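Guanylate kinase (Coxiella burnetii, PDB 3TR0) catalyses the ATP-dependent phosphorylation of GMP to GDP, and so probably serves in GMP recycling. Local coordinates at residues E74-Y79 / E103-G108; T41-R46 / R81-E86; F10-P15 / D99-I104. All coordinates share one frame; numbering follows the deposited sequence.

Interaction 1 (E74-Y79 / E103-G108); sequences EHATIY and EIDWQG. With 5GP (guanosine-5'-monophosphate), chain D.
The carboxamide of Gln107 meets segment 74-79 within its own plane: NE2 sends one hydrogen to Thr77 O, 3.1 Å away, and the other to Asp105 OD2. Thr77 O is approached from above its carbonyl plane, whereas Asp105 OD2 offers its syn lone pair to Gln107 NE2 in a nearly straight bond (2.8 Å, 170°). A water bridges Gln107 OE1 and Thr77 N, so both polar ends of this amide are tied to the strand. Gln107 CG lies over the centre of one face of the Trp106 ring. The guanine of the bound GMP carries Ile104 CG2 on one face, 3.3 Å from its N1, and Tyr83 CB on the other, while the carboxylates of Glu74 and Asp105 read its edge. Glu74 OE1 accepts from guanine N1 (2.7 Å), and OE2 also takes the amino group N2, whose modelled separation is too short to trust. Asp105 OD1 receives a second N2 hydrogen at 3.0 Å and the N-cap bond from Gly108 N, which arrives above the carboxylate plane. Ile78 CD1 packs against Asp105 CG (3.5 Å) and the ribose. The two acids thus pair with the N1/N2 edge that identifies guanine. Strand 72-78, outermost in the mixed sheet, is flanked by strand 81-86; helix 106-115 faces it, and Gln111 of that helix bonds to His75 O.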
loop_
_atom_site.group_PDB
_atom_site.type_symbol
_atom_site.label_atom_id
_atom_site.label_comp_id
_atom_site.label_asym_id
_atom_site.label_seq_id
_atom_site.Cartn_x
_atom_site.Cartn_y
_atom_site.Cartn_z
ATOM N N GLU A 74 -13.600 -3.416 20.987
ATOM C CA GLU A 74 -14.123 -4.430 20.101
ATOM C C GLU A 74 -14.223 -5.722 20.901
ATOM O O GLU A 74 -13.336 -6.023 21.701
ATOM C CB GLU A 74 -13.141 -4.589 18.937
ATOM C CG GLU A 74 -13.341 -5.786 18.060
ATOM C CD GLU A 74 -12.899 -7.081 18.708
ATOM O OE1 GLU A 74 -11.771 -7.155 19.261
ATOM O OE2 GLU A 74 -13.698 -8.028 18.658
ATOM N N HIS A 75 -15.299 -6.479 20.708
ATOM C CA HIS A 75 -15.408 -7.791 21.340
ATOM C C HIS A 75 -16.326 -8.727 20.557
ATOM O O HIS A 75 -17.245 -8.285 19.870
ATOM C CB HIS A 75 -15.867 -7.665 22.798
ATOM C CG HIS A 75 -17.325 -7.362 22.952
ATOM N ND1 HIS A 75 -18.253 -8.326 23.280
ATOM C CD2 HIS A 75 -18.015 -6.205 22.818
ATOM C CE1 HIS A 75 -19.452 -7.775 23.346
ATOM N NE2 HIS A 75 -19.335 -6.489 23.068
ATOM N N ALA A 76 -16.064 -10.026 20.658
ATOM C CA ALA A 76 -16.833 -11.007 19.908
ATOM C C ALA A 76 -16.834 -12.348 20.613
ATOM O O ALA A 76 -16.014 -12.601 21.498
ATOM C CB ALA A 76 -16.272 -11.158 18.496
ATOM N N THR A 77 -17.766 -13.203 20.209
ATOM C CA THR A 77 -17.828 -14.565 20.707
ATOM C C THR A 77 -17.385 -15.520 19.614
ATOM O O THR A 77 -17.882 -15.459 18.490
ATOM C CB THR A 77 -19.252 -14.936 21.146
ATOM O OG1 THR A 77 -19.665 -14.070 22.209
ATOM C CG2 THR A 77 -19.298 -16.379 21.617
ATOM N N ILE A 78 -16.443 -16.393 19.951
ATOM C CA ILE A 78 -15.879 -17.334 18.992
ATOM C C ILE A 78 -15.746 -18.713 19.626
ATOM O O ILE A 78 -15.098 -18.873 20.662
ATOM C CB ILE A 78 -14.503 -16.867 18.501
ATOM C CG1 ILE A 78 -14.609 -15.460 17.908
ATOM C CG2 ILE A 78 -13.945 -17.839 17.473
ATOM C CD1 ILE A 78 -13.291 -14.756 17.774
ATOM N N TYR A 79 -16.359 -19.709 18.996
ATOM C CA TYR A 79 -16.384 -21.056 19.553
ATOM C C TYR A 79 -16.757 -21.019 21.033
ATOM O O TYR A 79 -16.071 -21.595 21.877
ATOM C CB TYR A 79 -15.036 -21.756 19.346
ATOM C CG TYR A 79 -14.981 -23.160 19.910
ATOM C CD1 TYR A 79 -15.679 -24.201 19.310
ATOM C CD2 TYR A 79 -14.231 -23.444 21.044
ATOM C CE1 TYR A 79 -15.633 -25.485 19.825
ATOM C CE2 TYR A 79 -14.179 -24.721 21.567
ATOM C CZ TYR A 79 -14.881 -25.739 20.954
ATOM O OH TYR A 79 -14.826 -27.012 21.475
ATOM N N GLU A 103 -4.988 -8.611 16.028
ATOM C CA GLU A 103 -5.226 -9.969 15.559
ATOM C C GLU A 103 -6.606 -10.374 16.031
ATOM O O GLU A 103 -6.756 -10.904 17.131
ATOM C CB GLU A 103 -4.192 -10.927 16.139
ATOM C CG GLU A 103 -2.761 -10.622 15.767
ATOM C CD GLU A 103 -1.785 -11.576 16.431
ATOM O OE1 GLU A 103 -1.655 -11.525 17.673
ATOM O OE2 GLU A 103 -1.159 -12.384 15.716
ATOM N N ILE A 104 -7.615 -10.097 15.214
ATOM C CA ILE A 104 -9.000 -10.303 15.612
ATOM C C ILE A 104 -9.780 -10.983 14.496
ATOM O O ILE A 104 -9.325 -11.015 13.357
ATOM C CB ILE A 104 -9.680 -8.972 15.982
ATOM C CG1 ILE A 104 -9.622 -7.994 14.808
ATOM C CG2 ILE A 104 -9.010 -8.352 17.208
ATOM C CD1 ILE A 104 -10.256 -6.646 15.100
ATOM N N ASP A 105 -10.948 -11.533 14.822
ATOM C CA ASP A 105 -11.728 -12.269 13.831
ATOM C C ASP A 105 -12.542 -11.321 12.966
ATOM O O ASP A 105 -12.444 -10.101 13.111
ATOM C CB ASP A 105 -12.637 -13.320 14.486
ATOM C CG ASP A 105 -13.936 -12.736 15.008
ATOM O OD1 ASP A 105 -13.927 -11.588 15.481
ATOM O OD2 ASP A 105 -14.974 -13.432 14.946
ATOM N N TRP A 106 -13.344 -11.880 12.066
ATOM C CA TRP A 106 -14.091 -11.058 11.111
ATOM C C TRP A 106 -15.142 -10.184 11.789
ATOM O O TRP A 106 -15.436 -9.083 11.316
ATOM C CB TRP A 106 -14.721 -11.915 10.004
ATOM C CG TRP A 106 -15.812 -12.843 10.473
ATOM C CD1 TRP A 106 -15.686 -14.165 10.788
ATOM C CD2 TRP A 106 -17.193 -12.515 10.669
ATOM N NE1 TRP A 106 -16.903 -14.680 11.173
ATOM C CE2 TRP A 106 -17.843 -13.686 11.110
ATOM C CE3 TRP A 106 -17.943 -11.343 10.520
ATOM C CZ2 TRP A 106 -19.206 -13.719 11.397
ATOM C CZ3 TRP A 106 -19.296 -11.380 10.809
ATOM C CH2 TRP A 106 -19.912 -12.560 11.242
ATOM N N GLN A 107 -15.705 -10.672 12.894
ATOM C CA GLN A 107 -16.688 -9.906 13.653
ATOM C C GLN A 107 -16.043 -8.673 14.261
ATOM O O GLN A 107 -16.593 -7.577 14.199
ATOM C CB GLN A 107 -17.295 -10.754 14.770
ATOM C CG GLN A 107 -17.950 -12.035 14.297
ATOM C CD GLN A 107 -18.434 -12.887 15.450
ATOM O OE1 GLN A 107 -19.606 -12.845 15.816
ATOM N NE2 GLN A 107 -17.529 -13.665 16.032
ATOM N N GLY A 108 -14.877 -8.861 14.867
ATOM C CA GLY A 108 -14.143 -7.749 15.438
ATOM C C GLY A 108 -13.731 -6.751 14.371
ATOM O O GLY A 108 -13.774 -5.537 14.588
HETATM P P 5GP D . -7.366 -18.742 19.815
HETATM O O1P 5GP D . -6.069 -18.232 20.394
HETATM O O2P 5GP D . -8.424 -19.235 20.766
HETATM O O3P 5GP D . -7.046 -19.808 18.793
HETATM O "O5'" 5GP D . -7.985 -17.633 18.857
HETATM C "C5'" 5GP D . -9.315 -17.743 18.379
HETATM C "C4'" 5GP D . -9.632 -16.647 17.397
HETATM O "O4'" 5GP D . -10.253 -15.545 18.089
HETATM C "C3'" 5GP D . -8.433 -16.010 16.713
HETATM O "O3'" 5GP D . -7.953 -16.772 15.619
HETATM C "C2'" 5GP D . -8.952 -14.634 16.313
HETATM O "O2'" 5GP D . -9.631 -14.703 15.068
HETATM C "C1'" 5GP D . -9.987 -14.345 17.406
HETATM N N9 5GP D . -9.518 -13.342 18.379
HETATM C C8 5GP D . -8.458 -13.377 19.197
HETATM N N7 5GP D . -8.442 -12.235 19.929
HETATM C C5 5GP D . -9.508 -11.490 19.551
HETATM C C6 5GP D . -10.020 -10.251 19.920
HETATM O O6 5GP D . -9.455 -9.552 20.796
HETATM N N1 5GP D . -11.134 -9.804 19.327
HETATM C C2 5GP D . -11.763 -10.521 18.384
HETATM N N2 5GP D . -12.888 -10.057 17.791
HETATM N N3 5GP D . -11.289 -11.721 18.005
HETATM C C4 5GP D . -10.174 -12.211 18.583
HETATM O O HOH W 1 -19.925 -12.119 18.657
#

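Interaction 2 (T41-R46 / R81-E86); sequences TTRPKR and RHYGTE. With 5GP (guanosine-5'-monophosphate), chain D; SO4 (sulfate ion), chain C.
Tyr83 lays its ring beside Thr41, whose OG1 sits 3.1 Å above one face, toward the rim; the opposite face carries the ribose O4' of GMP over its centre. Thr41 and Tyr83 form an antiparallel, non-hydrogen-bonded pair. With OG1 anti to the backbone N (chi1 -173°), Thr41 donates to His82 O at 3.0 Å and accepts from Arg43 N, an ST turn. His82 O also takes Thr42 N (2.9 Å), and Thr42 OG1 accepts His82 N at 2.8 Å, so the His82 carbonyl accepts two bonds while its N-H is held by Thr42. Beyond the turn, Arg43 bends at chi2 and chi3 to aim its guanidinium at the phosphate: NE reaches O2P, while NH2 reaches O1P at 2.9 Å. Tyr83 OH donates to the same O2P (2.6 Å), and Arg43 CG packs against this hydroxyl. Arg43 NH1 binds Pro44 O and forms a salt bridge with Asp49, which probably steadies the phosphate clamp. Farther out, Pro44 CD sits over one face of the Arg81 guanidinium, toward its rim. Strand 81-86 runs between strands 40-41 and 72-78 in the mixed sheet, and Phe63 of helix 60-69 packs on Thr42 and His82.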
loop_
_atom_site.group_PDB
_atom_site.type_symbol
_atom_site.label_atom_id
_atom_site.label_comp_id
_atom_site.label_asym_id
_atom_site.label_seq_id
_atom_site.Cartn_x
_atom_site.Cartn_y
_atom_site.Cartn_z
ATOM N N THR A 41 -9.336 -12.708 26.900
ATOM C CA THR A 41 -10.116 -13.857 26.461
ATOM C C THR A 41 -10.568 -14.721 27.636
ATOM O O THR A 41 -9.891 -14.800 28.658
ATOM C CB THR A 41 -9.322 -14.739 25.479
ATOM O OG1 THR A 41 -10.175 -15.765 24.957
ATOM C CG2 THR A 41 -8.138 -15.383 26.177
ATOM N N THR A 42 -11.721 -15.362 27.478
ATOM C CA THR A 42 -12.215 -16.307 28.468
ATOM C C THR A 42 -11.811 -17.716 28.063
ATOM O O THR A 42 -12.028 -18.673 28.805
ATOM C CB THR A 42 -13.744 -16.251 28.598
ATOM O OG1 THR A 42 -14.341 -16.586 27.340
ATOM C CG2 THR A 42 -14.196 -14.861 29.016
ATOM N N ARG A 43 -11.230 -17.838 26.873
ATOM C CA ARG A 43 -10.744 -19.124 26.398
ATOM C C ARG A 43 -9.738 -19.663 27.409
ATOM O O ARG A 43 -8.816 -18.958 27.810
ATOM C CB ARG A 43 -10.111 -18.974 25.009
ATOM C CG ARG A 43 -9.866 -20.294 24.288
ATOM C CD ARG A 43 -8.442 -20.770 24.485
ATOM N NE ARG A 43 -7.516 -20.068 23.607
ATOM C CZ ARG A 43 -6.220 -19.915 23.856
ATOM N NH1 ARG A 43 -5.698 -20.402 24.972
ATOM N NH2 ARG A 43 -5.451 -19.271 22.990
ATOM N N PRO A 44 -9.920 -20.918 27.841
ATOM C CA PRO A 44 -9.050 -21.439 28.900
ATOM C C PRO A 44 -7.570 -21.337 28.540
ATOM O O PRO A 44 -7.184 -21.608 27.402
ATOM C CB PRO A 44 -9.481 -22.908 29.020
ATOM C CG PRO A 44 -10.162 -23.220 27.725
ATOM C CD PRO A 44 -10.825 -21.946 27.305
ATOM N N LYS A 45 -6.755 -20.933 29.507
ATOM C CA LYS A 45 -5.314 -20.856 29.310
ATOM C C LYS A 45 -4.757 -22.250 29.043
ATOM O O LYS A 45 -4.986 -23.174 29.820
ATOM C CB LYS A 45 -4.648 -20.241 30.541
ATOM C CG LYS A 45 -3.167 -19.962 30.385
ATOM C CD LYS A 45 -2.632 -19.254 31.618
ATOM C CE LYS A 45 -1.128 -19.080 31.553
ATOM N NZ LYS A 45 -0.615 -18.427 32.788
ATOM N N ARG A 46 -4.039 -22.399 27.934
ATOM C CA ARG A 46 -3.507 -23.696 27.527
ATOM C C ARG A 46 -2.070 -23.868 28.001
ATOM O O ARG A 46 -1.383 -22.887 28.276
ATOM C CB ARG A 46 -3.558 -23.838 26.003
ATOM C CG ARG A 46 -4.932 -23.622 25.386
ATOM C CD ARG A 46 -5.914 -24.704 25.807
ATOM N NE ARG A 46 -7.224 -24.514 25.191
ATOM C CZ ARG A 46 -7.598 -25.073 24.045
ATOM N NH1 ARG A 46 -6.763 -25.865 23.387
ATOM N NH2 ARG A 46 -8.810 -24.844 23.557
ATOM N N ARG A 81 -16.443 -18.924 23.269
ATOM C CA ARG A 81 -15.552 -18.199 24.169
ATOM C C ARG A 81 -15.537 -16.723 23.792
ATOM O O ARG A 81 -15.962 -16.346 22.699
ATOM C CB ARG A 81 -14.135 -18.775 24.122
ATOM C CG ARG A 81 -14.040 -20.240 24.526
ATOM C CD ARG A 81 -14.379 -20.446 25.993
ATOM N NE ARG A 81 -14.247 -21.850 26.376
ATOM C CZ ARG A 81 -14.445 -22.315 27.605
ATOM N NH1 ARG A 81 -14.787 -21.489 28.584
ATOM N NH2 ARG A 81 -14.300 -23.610 27.854
ATOM N N HIS A 82 -15.045 -15.889 24.700
ATOM C CA HIS A 82 -15.073 -14.450 24.497
ATOM C C HIS A 82 -13.676 -13.892 24.307
ATOM O O HIS A 82 -12.737 -14.302 24.989
ATOM C CB HIS A 82 -15.774 -13.755 25.666
ATOM C CG HIS A 82 -17.219 -14.119 25.797
ATOM N ND1 HIS A 82 -18.181 -13.670 24.919
ATOM C CD2 HIS A 82 -17.865 -14.894 26.700
ATOM C CE1 HIS A 82 -19.359 -14.151 25.276
ATOM N NE2 HIS A 82 -19.194 -14.897 26.355
ATOM N N TYR A 83 -13.556 -12.967 23.360
ATOM C CA TYR A 83 -12.306 -12.278 23.072
ATOM C C TYR A 83 -12.590 -10.791 22.859
ATOM O O TYR A 83 -13.605 -10.421 22.267
ATOM C CB TYR A 83 -11.681 -12.824 21.786
ATOM C CG TYR A 83 -11.430 -14.315 21.761
ATOM C CD1 TYR A 83 -10.140 -14.818 21.864
ATOM C CD2 TYR A 83 -12.474 -15.215 21.605
ATOM C CE1 TYR A 83 -9.898 -16.176 21.826
ATOM C CE2 TYR A 83 -12.244 -16.576 21.571
ATOM C CZ TYR A 83 -10.954 -17.050 21.680
ATOM O OH TYR A 83 -10.715 -18.404 21.643
ATOM N N GLY A 84 -11.684 -9.934 23.312
ATOM C CA GLY A 84 -11.869 -8.509 23.121
ATOM C C GLY A 84 -10.587 -7.704 23.132
ATOM O O GLY A 84 -9.572 -8.138 23.677
ATOM N N THR A 85 -10.644 -6.524 22.522
ATOM C CA THR A 85 -9.515 -5.606 22.487
ATOM C C THR A 85 -9.732 -4.486 23.494
ATOM O O THR A 85 -10.638 -3.669 23.336
ATOM C CB THR A 85 -9.348 -4.975 21.087
ATOM O OG1 THR A 85 -9.067 -6.001 20.128
ATOM C CG2 THR A 85 -8.210 -3.968 21.085
ATOM N N GLU A 86 -8.904 -4.451 24.531
ATOM C CA GLU A 86 -9.002 -3.400 25.538
ATOM C C GLU A 86 -8.747 -2.049 24.870
ATOM O O GLU A 86 -7.735 -1.853 24.190
ATOM C CB GLU A 86 -8.027 -3.661 26.687
ATOM C CG GLU A 86 -8.318 -2.874 27.963
ATOM C CD GLU A 86 -7.684 -1.503 27.951
ATOM O OE1 GLU A 86 -6.518 -1.397 27.521
ATOM O OE2 GLU A 86 -8.349 -0.530 28.364
HETATM P P 5GP D . -7.366 -18.742 19.815
HETATM O O1P 5GP D . -6.069 -18.232 20.394
HETATM O O2P 5GP D . -8.424 -19.235 20.766
HETATM O O3P 5GP D . -7.046 -19.808 18.793
HETATM O "O5'" 5GP D . -7.985 -17.633 18.857
HETATM C "C5'" 5GP D . -9.315 -17.743 18.379
HETATM C "C4'" 5GP D . -9.632 -16.647 17.397
HETATM O "O4'" 5GP D . -10.253 -15.545 18.089
HETATM C "C3'" 5GP D . -8.433 -16.010 16.713
HETATM O "O3'" 5GP D . -7.953 -16.772 15.619
HETATM C "C2'" 5GP D . -8.952 -14.634 16.313
HETATM O "O2'" 5GP D . -9.631 -14.703 15.068
HETATM C "C1'" 5GP D . -9.987 -14.345 17.406
HETATM N N9 5GP D . -9.518 -13.342 18.379
HETATM C C8 5GP D . -8.458 -13.377 19.197
HETATM N N7 5GP D . -8.442 -12.235 19.929
HETATM C C5 5GP D . -9.508 -11.490 19.551
HETATM C C6 5GP D . -10.020 -10.251 19.920
HETATM O O6 5GP D . -9.455 -9.552 20.796
HETATM N N1 5GP D . -11.134 -9.804 19.327
HETATM C C2 5GP D . -11.763 -10.521 18.384
HETATM N N2 5GP D . -12.888 -10.057 17.791
HETATM N N3 5GP D . -11.289 -11.721 18.005
HETATM C C4 5GP D . -10.174 -12.211 18.583
HETATM S S SO4 C . 2.804 -17.570 33.030
HETATM O O1 SO4 C . 3.891 -16.661 32.679
HETATM O O2 SO4 C . 2.720 -18.633 32.032
HETATM O O3 SO4 C . 3.069 -18.160 34.337
HETATM O O4 SO4 C . 1.543 -16.838 33.074
#

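Interaction 3 (F10-P15 / D99-I104); sequences FIISAP and DVLLEI. With 5GP (guanosine-5'-monophosphate), chain D.
A chi1 of 58° places Ile104 CG1 between its own backbone N and carbonyl carbon, where it meets Ile11 CG2 at 3.7 Å; Phe10, with CG beside its backbone N, extends its ring toward Asp99. They belong to segments that carry two neighbouring parallel strands, 10-13 and 99-103, at the heart of the P-loop NTPase fold, in which five parallel strands follow the order 2-3-1-4-5. The strand axes approach to 4.7 Å and cross at -23°. Phe10 is paired with Leu101 and Ile11 with Leu102, and the backbone bonds run in turn from Phe10 N to Val100 O, from Leu102 N to Phe10 O, and from Ile12 N to Leu102 O, the last measuring 2.8 Å. The bond from Ile104 N to Ile12 O is longer (3.3 Å) and more bent (136°). On the face bearing Phe10, Ile12 and Leu101, the CD2 methyl of Leu101 touches both Phe10 CB (3.8 Å) and Ile12 CG1 (4.0 Å), and helix 20-30 covers this side through Lys20, Leu27 and Val28. At the start of the pair, Asp99 OD1 lies at the edge of the Phe10 ring, 3.7 Å from CE2; the same oxygen accepts from Asn8 N, while OD2 forms a salt bridge with Arg188. Ile11 and Leu102 face the other side of the sheet. Strand 10-13 runs into Ala14 and Pro15, the beginning of the predicted ATP-binding loop, and segment 99-104 brings Glu103 and Ile104 to the GMP pocket. Past Ile12 a side chain joins the bonding: Ser13 OG donates to Ile104 O at 2.7 Å.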
loop_
_atom_site.group_PDB
_atom_site.type_symbol
_atom_site.label_atom_id
_atom_site.label_comp_id
_atom_site.label_asym_id
_atom_site.label_seq_id
_atom_site.Cartn_x
_atom_site.Cartn_y
_atom_site.Cartn_z
ATOM N N PHE A 10 -4.087 -1.772 12.148
ATOM C CA PHE A 10 -3.930 -2.771 11.108
ATOM C C PHE A 10 -4.536 -4.073 11.581
ATOM O O PHE A 10 -3.989 -4.733 12.463
ATOM C CB PHE A 10 -2.453 -2.956 10.760
ATOM C CG PHE A 10 -1.840 -1.757 10.096
ATOM C CD1 PHE A 10 -1.890 -1.611 8.723
ATOM C CD2 PHE A 10 -1.235 -0.763 10.850
ATOM C CE1 PHE A 10 -1.332 -0.506 8.109
ATOM C CE2 PHE A 10 -0.678 0.341 10.241
ATOM C CZ PHE A 10 -0.731 0.473 8.868
ATOM N N ILE A 11 -5.681 -4.424 11.001
ATOM C CA ILE A 11 -6.421 -5.614 11.401
ATOM C C ILE A 11 -5.872 -6.809 10.643
ATOM O O ILE A 11 -5.748 -6.764 9.423
ATOM C CB ILE A 11 -7.921 -5.464 11.079
ATOM C CG1 ILE A 11 -8.504 -4.243 11.797
ATOM C CG2 ILE A 11 -8.687 -6.722 11.466
ATOM C CD1 ILE A 11 -9.798 -3.741 11.194
ATOM N N ILE A 12 -5.538 -7.872 11.368
ATOM C CA ILE A 12 -5.075 -9.104 10.750
ATOM C C ILE A 12 -6.033 -10.229 11.107
ATOM O O ILE A 12 -6.199 -10.550 12.285
ATOM C CB ILE A 12 -3.689 -9.506 11.261
ATOM C CG1 ILE A 12 -2.756 -8.297 11.307
ATOM C CG2 ILE A 12 -3.108 -10.601 10.389
ATOM C CD1 ILE A 12 -2.414 -7.751 9.945
ATOM N N SER A 13 -6.663 -10.828 10.100
ATOM C CA SER A 13 -7.597 -11.929 10.339
ATOM C C SER A 13 -7.227 -13.150 9.513
ATOM O O SER A 13 -6.649 -13.027 8.435
ATOM C CB SER A 13 -9.036 -11.507 10.032
ATOM O OG SER A 13 -9.407 -10.353 10.770
ATOM N N ALA A 14 -7.559 -14.331 10.030
ATOM C CA ALA A 14 -7.253 -15.576 9.344
ATOM C C ALA A 14 -7.940 -16.740 10.046
ATOM O O ALA A 14 -8.247 -16.659 11.235
ATOM C CB ALA A 14 -5.749 -15.802 9.298
ATOM N N PRO A 15 -8.195 -17.825 9.307
ATOM C CA PRO A 15 -8.755 -19.009 9.961
ATOM C C PRO A 15 -7.718 -19.590 10.914
ATOM O O PRO A 15 -6.523 -19.390 10.701
ATOM C CB PRO A 15 -9.018 -19.964 8.791
ATOM C CG PRO A 15 -8.083 -19.513 7.706
ATOM C CD PRO A 15 -8.014 -18.017 7.856
ATOM N N ASP A 99 1.646 2.613 15.434
ATOM C CA ASP A 99 0.601 1.828 14.799
ATOM C C ASP A 99 0.293 0.624 15.671
ATOM O O ASP A 99 1.130 0.190 16.460
ATOM C CB ASP A 99 1.037 1.385 13.402
ATOM C CG ASP A 99 1.338 2.561 12.500
ATOM O OD1 ASP A 99 0.394 3.320 12.196
ATOM O OD2 ASP A 99 2.513 2.736 12.110
ATOM N N VAL A 100 -0.915 0.096 15.544
ATOM C CA VAL A 100 -1.321 -1.033 16.367
ATOM C C VAL A 100 -1.817 -2.166 15.495
ATOM O O VAL A 100 -2.616 -1.955 14.585
ATOM C CB VAL A 100 -2.430 -0.651 17.350
ATOM C CG1 VAL A 100 -2.957 -1.898 18.066
ATOM C CG2 VAL A 100 -1.914 0.374 18.362
ATOM N N LEU A 101 -1.329 -3.366 15.780
ATOM C CA LEU A 101 -1.791 -4.565 15.099
ATOM C C LEU A 101 -2.889 -5.225 15.911
ATOM O O LEU A 101 -2.725 -5.465 17.107
ATOM C CB LEU A 101 -0.634 -5.537 14.907
ATOM C CG LEU A 101 0.357 -5.119 13.824
ATOM C CD1 LEU A 101 1.714 -5.746 14.058
ATOM C CD2 LEU A 101 -0.190 -5.498 12.463
ATOM N N LEU A 102 -4.013 -5.505 15.261
ATOM C CA LEU A 102 -5.118 -6.191 15.920
ATOM C C LEU A 102 -5.326 -7.562 15.287
ATOM O O LEU A 102 -5.770 -7.668 14.142
ATOM C CB LEU A 102 -6.403 -5.365 15.820
ATOM C CG LEU A 102 -6.374 -3.950 16.418
ATOM C CD1 LEU A 102 -7.650 -3.191 16.075
ATOM C CD2 LEU A 102 -6.176 -4.016 17.912
ATOM N N GLU A 103 -4.988 -8.611 16.028
ATOM C CA GLU A 103 -5.226 -9.969 15.559
ATOM C C GLU A 103 -6.606 -10.374 16.031
ATOM O O GLU A 103 -6.756 -10.904 17.131
ATOM C CB GLU A 103 -4.192 -10.927 16.139
ATOM C CG GLU A 103 -2.761 -10.622 15.767
ATOM C CD GLU A 103 -1.785 -11.576 16.431
ATOM O OE1 GLU A 103 -1.655 -11.525 17.673
ATOM O OE2 GLU A 103 -1.159 -12.384 15.716
ATOM N N ILE A 104 -7.615 -10.097 15.214
ATOM C CA ILE A 104 -9.000 -10.303 15.612
ATOM C C ILE A 104 -9.780 -10.983 14.496
ATOM O O ILE A 104 -9.325 -11.015 13.357
ATOM C CB ILE A 104 -9.680 -8.972 15.982
ATOM C CG1 ILE A 104 -9.622 -7.994 14.808
ATOM C CG2 ILE A 104 -9.010 -8.352 17.208
ATOM C CD1 ILE A 104 -10.256 -6.646 15.100
HETATM P P 5GP D . -7.366 -18.742 19.815
HETATM O O1P 5GP D . -6.069 -18.232 20.394
HETATM O O2P 5GP D . -8.424 -19.235 20.766
HETATM O O3P 5GP D . -7.046 -19.808 18.793
HETATM O "O5'" 5GP D . -7.985 -17.633 18.857
HETATM C "C5'" 5GP D . -9.315 -17.743 18.379
HETATM C "C4'" 5GP D . -9.632 -16.647 17.397
HETATM O "O4'" 5GP D . -10.253 -15.545 18.089
HETATM C "C3'" 5GP D . -8.433 -16.010 16.713
HETATM O "O3'" 5GP D . -7.953 -16.772 15.619
HETATM C "C2'" 5GP D . -8.952 -14.634 16.313
HETATM O "O2'" 5GP D . -9.631 -14.703 15.068
HETATM C "C1'" 5GP D . -9.987 -14.345 17.406
HETATM N N9 5GP D . -9.518 -13.342 18.379
HETATM C C8 5GP D . -8.458 -13.377 19.197
HETATM N N7 5GP D . -8.442 -12.235 19.929
HETATM C C5 5GP D . -9.508 -11.490 19.551
HETATM C C6 5GP D . -10.020 -10.251 19.920
HETATM O O6 5GP D . -9.455 -9.552 20.796
HETATM N N1 5GP D . -11.134 -9.804 19.327
HETATM C C2 5GP D . -11.763 -10.521 18.384
HETATM N N2 5GP D . -12.888 -10.057 17.791
HETATM N N3 5GP D . -11.289 -11.721 18.005
HETATM C C4 5GP D . -10.174 -12.211 18.583
#

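Interaction 3 is the core of the protein, close to the chain's centre and made of backbone hydrogen bonds between parallel strands and mostly apolar side chains. Interaction 1 shares Glu103 and Ile104 with it, continues along the chain into helix 106-115, and is also largely buried, but its chemistry is that of carboxylates and amides around a base. Interaction 2 is only partly buried; its arginine and tyrosine serve the phosphate, at the other end of the same nucleotide. Strands 72-78 and 81-86 join interactions 1 and 2 within the mixed sheet, where Glu74 O and Thr85 N probably bond. Thr85 also packs on Leu102 and Ile104, linking that sheet to the parallel one.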